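Type C neurotoxin (Clostridium botulinum, PDB 3PME) probably binds gangliosides and membrane lipids at the nerve cell surface, as the receptor binding domain of a C/D mosaic botulinum neurotoxin. Local coordinates at residues N3-L8 and N199-E204; F142-N147 and E208-V213. One frame throughout, in Å; residues are numbered along the deposited sequence.

Interaction 1: residues N3-L8 and N199-E204; sequences NDSKIL and NIFSKE
Ile200 lies against two neighbours at once, its CG2 branch against Ile7 and its CD1 end beside Leu8. Ile7 CD1 reaches Ile200 CG2 at 3.7 Å, and the Leu8 methyl CD2 stands 4.0 Å from Ile200 CD1. Ile179 of strand 178-181 touches both Leu8 and Ile200.

The backbone explains why two consecutive residues can share one partner. Lys6 pairs with Phe201 as a non-hydrogen-bonded antiparallel pair, but at Leu8 the register has slipped by one, so Ile7 and Leu8 stand opposite the single residue Ile200, a classic bulge. Ile200 O accepts Ile7 N at 2.9 Å and, more weakly, Leu8 N, while Ile200 N returns a bond to Leu8 O at 3.0 Å. The bulge sits where the start of strand 6-13 joins strand 193-201 in the jelly-roll, lectin-like domain of the clostridial neurotoxins, and the chain changes direction at Ile7.

On the face carrying Lys6 and Phe201, the phenyl ring meets Ser5 at its edge, with Ser5 OG near the ring plane and 3.5 Å from Phe201 CD2. That hydroxyl is hydrogen-bonded to Ile2 O. Its chi1 of 62° sets OG between the backbone N and carbonyl carbon, from where it also meets the Lys203 chain, with CD of Lys203 3.2 Å from Ser5 OG. Lys203 bends at chi3, and its CD packs tightly on Ser5 CB as well. Beyond the last strand pair, Ser202 N donates to Ser5 O at 2.8 Å, with an N-H...O angle of 160°. Ile7 CG2 rests 3.8 Å from Ser202 CB, next to this bond.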
loop_
_atom_site.group_PDB
_atom_site.type_symbol
_atom_site.label_atom_id
_atom_site.label_comp_id
_atom_site.label_asym_id
_atom_site.label_seq_id
_atom_site.Cartn_x
_atom_site.Cartn_y
_atom_site.Cartn_z
ATOM N N ASN A 3 -15.265 -9.956 15.629
ATOM C CA ASN A 3 -14.821 -11.317 15.337
ATOM C C ASN A 3 -15.858 -12.390 15.667
ATOM O O ASN A 3 -15.789 -13.502 15.140
ATOM C CB ASN A 3 -13.495 -11.620 16.040
ATOM C CG ASN A 3 -12.322 -10.876 15.426
ATOM O OD1 ASN A 3 -12.462 -10.190 14.410
ATOM N ND2 ASN A 3 -11.153 -11.011 16.041
ATOM N N ASP A 4 -16.818 -12.052 16.525
ATOM C CA ASP A 4 -17.857 -12.998 16.924
ATOM C C ASP A 4 -18.741 -13.444 15.759
ATOM O O ASP A 4 -19.365 -14.506 15.819
ATOM C CB ASP A 4 -18.731 -12.413 18.036
ATOM C CG ASP A 4 -18.106 -12.560 19.414
ATOM O OD1 ASP A 4 -17.370 -13.547 19.640
ATOM O OD2 ASP A 4 -18.362 -11.692 20.276
ATOM N N SER A 5 -18.804 -12.635 14.705
ATOM C CA SER A 5 -19.649 -12.960 13.561
ATOM C C SER A 5 -18.833 -13.486 12.387
ATOM O O SER A 5 -19.363 -13.695 11.305
ATOM C CB SER A 5 -20.445 -11.734 13.121
ATOM O OG SER A 5 -19.575 -10.690 12.714
ATOM N N LYS A 6 -17.542 -13.697 12.608
ATOM C CA LYS A 6 -16.671 -14.208 11.555
ATOM C C LYS A 6 -16.943 -15.695 11.333
ATOM O O LYS A 6 -16.783 -16.499 12.254
ATOM C CB LYS A 6 -15.208 -13.967 11.932
ATOM C CG LYS A 6 -14.244 -13.997 10.769
ATOM C CD LYS A 6 -12.991 -13.168 11.063
ATOM C CE LYS A 6 -12.345 -13.579 12.370
ATOM N NZ LYS A 6 -11.037 -12.881 12.590
ATOM N N ILE A 7 -17.366 -16.067 10.128
ATOM C CA ILE A 7 -17.623 -17.475 9.827
ATOM C C ILE A 7 -16.549 -18.082 8.920
ATOM O O ILE A 7 -16.564 -19.275 8.638
ATOM C CB ILE A 7 -19.046 -17.716 9.265
ATOM C CG1 ILE A 7 -19.271 -16.951 7.961
ATOM C CG2 ILE A 7 -20.098 -17.331 10.301
ATOM C CD1 ILE A 7 -18.722 -17.656 6.748
ATOM N N LEU A 8 -15.623 -17.244 8.461
ATOM C CA LEU A 8 -14.460 -17.718 7.718
ATOM C C LEU A 8 -13.357 -16.695 7.887
ATOM O O LEU A 8 -13.589 -15.501 7.751
ATOM C CB LEU A 8 -14.786 -17.909 6.232
ATOM C CG LEU A 8 -13.595 -18.337 5.370
ATOM C CD1 LEU A 8 -13.152 -19.743 5.740
ATOM C CD2 LEU A 8 -13.954 -18.281 3.891
ATOM N N ASN A 199 -11.804 -12.533 4.966
ATOM C CA ASN A 199 -12.797 -12.819 6.009
ATOM C C ASN A 199 -14.216 -12.791 5.459
ATOM O O ASN A 199 -14.543 -11.972 4.596
ATOM C CB ASN A 199 -12.744 -11.760 7.115
ATOM C CG ASN A 199 -11.507 -11.873 7.975
ATOM O OD1 ASN A 199 -11.076 -12.968 8.297
ATOM N ND2 ASN A 199 -10.953 -10.735 8.376
ATOM N N ILE A 200 -15.079 -13.654 5.989
ATOM C CA ILE A 200 -16.509 -13.527 5.728
ATOM C C ILE A 200 -17.237 -13.468 7.061
ATOM O O ILE A 200 -16.912 -14.211 7.972
ATOM C CB ILE A 200 -17.049 -14.679 4.872
ATOM C CG1 ILE A 200 -16.346 -14.693 3.511
ATOM C CG2 ILE A 200 -18.582 -14.537 4.678
ATOM C CD1 ILE A 200 -16.761 -15.816 2.587
ATOM N N PHE A 201 -18.207 -12.565 7.164
ATOM C CA PHE A 201 -18.957 -12.341 8.401
ATOM C C PHE A 201 -20.425 -12.647 8.143
ATOM O O PHE A 201 -20.922 -12.434 7.034
ATOM C CB PHE A 201 -18.836 -10.877 8.846
ATOM C CG PHE A 201 -17.423 -10.421 9.102
ATOM C CD1 PHE A 201 -16.610 -9.999 8.053
ATOM C CD2 PHE A 201 -16.917 -10.393 10.393
ATOM C CE1 PHE A 201 -15.313 -9.580 8.292
ATOM C CE2 PHE A 201 -15.627 -9.974 10.637
ATOM C CZ PHE A 201 -14.823 -9.562 9.585
ATOM N N SER A 202 -21.117 -13.129 9.171
ATOM C CA SER A 202 -22.532 -13.479 9.043
ATOM C C SER A 202 -23.440 -12.325 9.449
ATOM O O SER A 202 -24.569 -12.528 9.896
ATOM C CB SER A 202 -22.853 -14.695 9.905
ATOM O OG SER A 202 -22.595 -14.391 11.263
ATOM N N LYS A 203 -22.939 -11.109 9.312
ATOM C CA LYS A 203 -23.748 -9.928 9.542
ATOM C C LYS A 203 -23.265 -8.824 8.621
ATOM O O LYS A 203 -22.168 -8.908 8.061
ATOM C CB LYS A 203 -23.647 -9.477 11.001
ATOM C CG LYS A 203 -22.256 -9.028 11.397
ATOM C CD LYS A 203 -22.143 -8.758 12.888
ATOM C CE LYS A 203 -22.526 -7.340 13.241
ATOM N NZ LYS A 203 -22.229 -7.069 14.679
ATOM N N GLU A 204 -24.085 -7.794 8.478
ATOM C CA GLU A 204 -23.729 -6.592 7.751
ATOM C C GLU A 204 -22.982 -5.672 8.712
ATOM O O GLU A 204 -23.561 -5.161 9.670
ATOM C CB GLU A 204 -25.007 -5.919 7.233
ATOM C CG GLU A 204 -24.795 -4.579 6.575
ATOM C CD GLU A 204 -26.101 -3.915 6.184
ATOM O OE1 GLU A 204 -27.154 -4.586 6.258
ATOM O OE2 GLU A 204 -26.069 -2.722 5.814
#

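Interaction 2: residues F142-N147 and E208-V213; sequences FVTITN and EDINIV
Ile210, Phe142 and Thr144 carry most of this contact, in which helix 207-218 lies against one strand of the lectin-like jelly-roll domain. The strand and helix segments run nearly antiparallel, at 150°, with their axes 10.1 Å apart. Phe142, Thr144 and Thr146, every second residue of the strand, point toward the helix and present a row of side chains to it.

Ile210 fits along that row with both of its branches. Its CG2 methyl approaches the hydroxyl end of Thr144, 3.6 Å from Thr144 OG1, while CG1 and CD1 run past the Thr144 methyl, so the two side chains slide by each other in opposite directions. With CG1 anti to the carbonyl carbon (chi1 -69°) and the chain extended beyond it, CD1 gets as far as Thr146, whose CG2 lies 4.0 Å from Ile210 CD1. Tyr156, on the adjacent strand 152-157, and Leu205 also touch Ile210.

Phe142 spans Ile210 and Val213, one turn apart on the helix. Its CG is anti to the backbone N (chi1 180°), which swings the ring out from the strand toward Val213. The ring also meets Trp74 of strand 68-77, with planes about 40° apart. Besides these contacts, the ring approaches the carbonyl oxygen of Ile210 obliquely. The side chains of Phe142 and Val213 cross at about a right angle, and Phe142 CZ comes to 3.7 Å from Val213 CG1.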
loop_
_atom_site.group_PDB
_atom_site.type_symbol
_atom_site.label_atom_id
_atom_site.label_comp_id
_atom_site.label_asym_id
_atom_site.label_seq_id
_atom_site.Cartn_x
_atom_site.Cartn_y
_atom_site.Cartn_z
ATOM N N PHE A 142 -8.053 -1.910 0.760
ATOM C CA PHE A 142 -8.961 -2.701 1.594
ATOM C C PHE A 142 -10.378 -2.678 1.016
ATOM O O PHE A 142 -10.971 -1.610 0.800
ATOM C CB PHE A 142 -8.947 -2.158 3.022
ATOM C CG PHE A 142 -9.853 -2.902 3.967
ATOM C CD1 PHE A 142 -9.706 -4.271 4.154
ATOM C CD2 PHE A 142 -10.836 -2.224 4.677
ATOM C CE1 PHE A 142 -10.539 -4.964 5.032
ATOM C CE2 PHE A 142 -11.663 -2.903 5.557
ATOM C CZ PHE A 142 -11.514 -4.274 5.736
ATOM N N VAL A 143 -10.906 -3.867 0.765
ATOM C CA VAL A 143 -12.243 -4.010 0.191
ATOM C C VAL A 143 -13.193 -4.552 1.242
ATOM O O VAL A 143 -12.833 -5.436 2.034
ATOM C CB VAL A 143 -12.228 -4.976 -1.016
ATOM C CG1 VAL A 143 -13.650 -5.222 -1.556
ATOM C CG2 VAL A 143 -11.307 -4.442 -2.114
ATOM N N THR A 144 -14.411 -4.025 1.260
ATOM C CA THR A 144 -15.448 -4.618 2.096
ATOM C C THR A 144 -16.752 -4.560 1.337
ATOM O O THR A 144 -17.157 -3.495 0.851
ATOM C CB THR A 144 -15.636 -3.904 3.439
ATOM O OG1 THR A 144 -14.362 -3.661 4.047
ATOM C CG2 THR A 144 -16.480 -4.778 4.368
ATOM N N ILE A 145 -17.386 -5.717 1.220
ATOM C CA ILE A 145 -18.701 -5.813 0.597
ATOM C C ILE A 145 -19.702 -6.185 1.679
ATOM O O ILE A 145 -19.497 -7.176 2.376
ATOM C CB ILE A 145 -18.752 -6.933 -0.456
ATOM C CG1 ILE A 145 -17.588 -6.839 -1.445
ATOM C CG2 ILE A 145 -20.105 -6.909 -1.188
ATOM C CD1 ILE A 145 -17.625 -5.628 -2.264
ATOM N N THR A 146 -20.774 -5.403 1.829
ATOM C CA THR A 146 -21.875 -5.836 2.701
ATOM C C THR A 146 -23.071 -6.213 1.828
ATOM O O THR A 146 -23.299 -5.618 0.768
ATOM C CB THR A 146 -22.274 -4.779 3.766
ATOM O OG1 THR A 146 -22.828 -3.618 3.127
ATOM C CG2 THR A 146 -21.067 -4.364 4.613
ATOM N N ASN A 147 -23.809 -7.227 2.270
ATOM C CA ASN A 147 -24.958 -7.719 1.517
ATOM C C ASN A 147 -26.144 -7.847 2.441
ATOM O O ASN A 147 -26.035 -8.420 3.512
ATOM C CB ASN A 147 -24.664 -9.099 0.924
ATOM C CG ASN A 147 -23.452 -9.105 0.010
ATOM O OD1 ASN A 147 -23.529 -8.700 -1.148
ATOM N ND2 ASN A 147 -22.328 -9.585 0.525
ATOM N N GLU A 208 -18.744 1.902 11.242
ATOM C CA GLU A 208 -17.784 1.959 12.337
ATOM C C GLU A 208 -16.968 0.667 12.428
ATOM O O GLU A 208 -15.746 0.696 12.598
ATOM C CB GLU A 208 -18.503 2.239 13.662
ATOM C CG GLU A 208 -17.574 2.337 14.862
ATOM C CD GLU A 208 -18.275 2.869 16.100
ATOM O OE1 GLU A 208 -19.480 3.205 16.012
ATOM O OE2 GLU A 208 -17.622 2.953 17.159
ATOM N N ASP A 209 -17.648 -0.468 12.313
ATOM C CA ASP A 209 -16.977 -1.756 12.412
ATOM C C ASP A 209 -16.067 -2.022 11.215
ATOM O O ASP A 209 -14.971 -2.552 11.371
ATOM C CB ASP A 209 -17.983 -2.884 12.616
ATOM C CG ASP A 209 -18.500 -2.937 14.045
ATOM O OD1 ASP A 209 -17.912 -2.248 14.911
ATOM O OD2 ASP A 209 -19.479 -3.666 14.303
ATOM N N ILE A 210 -16.507 -1.636 10.024
ATOM C CA ILE A 210 -15.652 -1.759 8.844
ATOM C C ILE A 210 -14.348 -1.000 9.049
ATOM O O ILE A 210 -13.267 -1.493 8.718
ATOM C CB ILE A 210 -16.378 -1.256 7.595
ATOM C CG1 ILE A 210 -17.523 -2.220 7.249
ATOM C CG2 ILE A 210 -15.394 -1.094 6.426
ATOM C CD1 ILE A 210 -18.436 -1.725 6.145
ATOM N N ASN A 211 -14.440 0.193 9.618
ATOM C CA ASN A 211 -13.234 0.974 9.885
ATOM C C ASN A 211 -12.345 0.417 10.993
ATOM O O ASN A 211 -11.128 0.594 10.969
ATOM C CB ASN A 211 -13.583 2.443 10.095
ATOM C CG ASN A 211 -13.841 3.156 8.780
ATOM O OD1 ASN A 211 -14.977 3.203 8.286
ATOM N ND2 ASN A 211 -12.779 3.684 8.183
ATOM N N ILE A 212 -12.947 -0.275 11.947
ATOM C CA ILE A 212 -12.162 -0.958 12.964
ATOM C C ILE A 212 -11.347 -2.088 12.335
ATOM O O ILE A 212 -10.161 -2.242 12.630
ATOM C CB ILE A 212 -13.059 -1.482 14.094
ATOM C CG1 ILE A 212 -13.621 -0.296 14.879
ATOM C CG2 ILE A 212 -12.275 -2.392 15.023
ATOM C CD1 ILE A 212 -14.650 -0.686 15.916
ATOM N N VAL A 213 -11.975 -2.863 11.455
ATOM C CA VAL A 213 -11.259 -3.908 10.726
ATOM C C VAL A 213 -10.127 -3.305 9.884
ATOM O O VAL A 213 -8.985 -3.754 9.950
ATOM C CB VAL A 213 -12.206 -4.749 9.844
ATOM C CG1 VAL A 213 -11.425 -5.843 9.099
ATOM C CG2 VAL A 213 -13.306 -5.383 10.690
#

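In the fold
The two interactions are joined by the chain itself: strand 193-201 ends at Phe201 and the chain runs on through Ser202-Glu204 to helix 207-218 of interaction 2. Their centres are 11 Å apart and they touch directly, Glu204 CG packing 3.8 Å from Thr146 CB. Both reach the same antiparallel sheet, where strand 68-77 lies between strands 193-201 and 141-148: Ser70 and Ser72 touch Phe201, and they also meet Thr146 and Phe142 respectively. Ile2 links the N-terminus to both, touching Phe201 in interaction 1 and Asp209 and Ile212 of the helix in interaction 2.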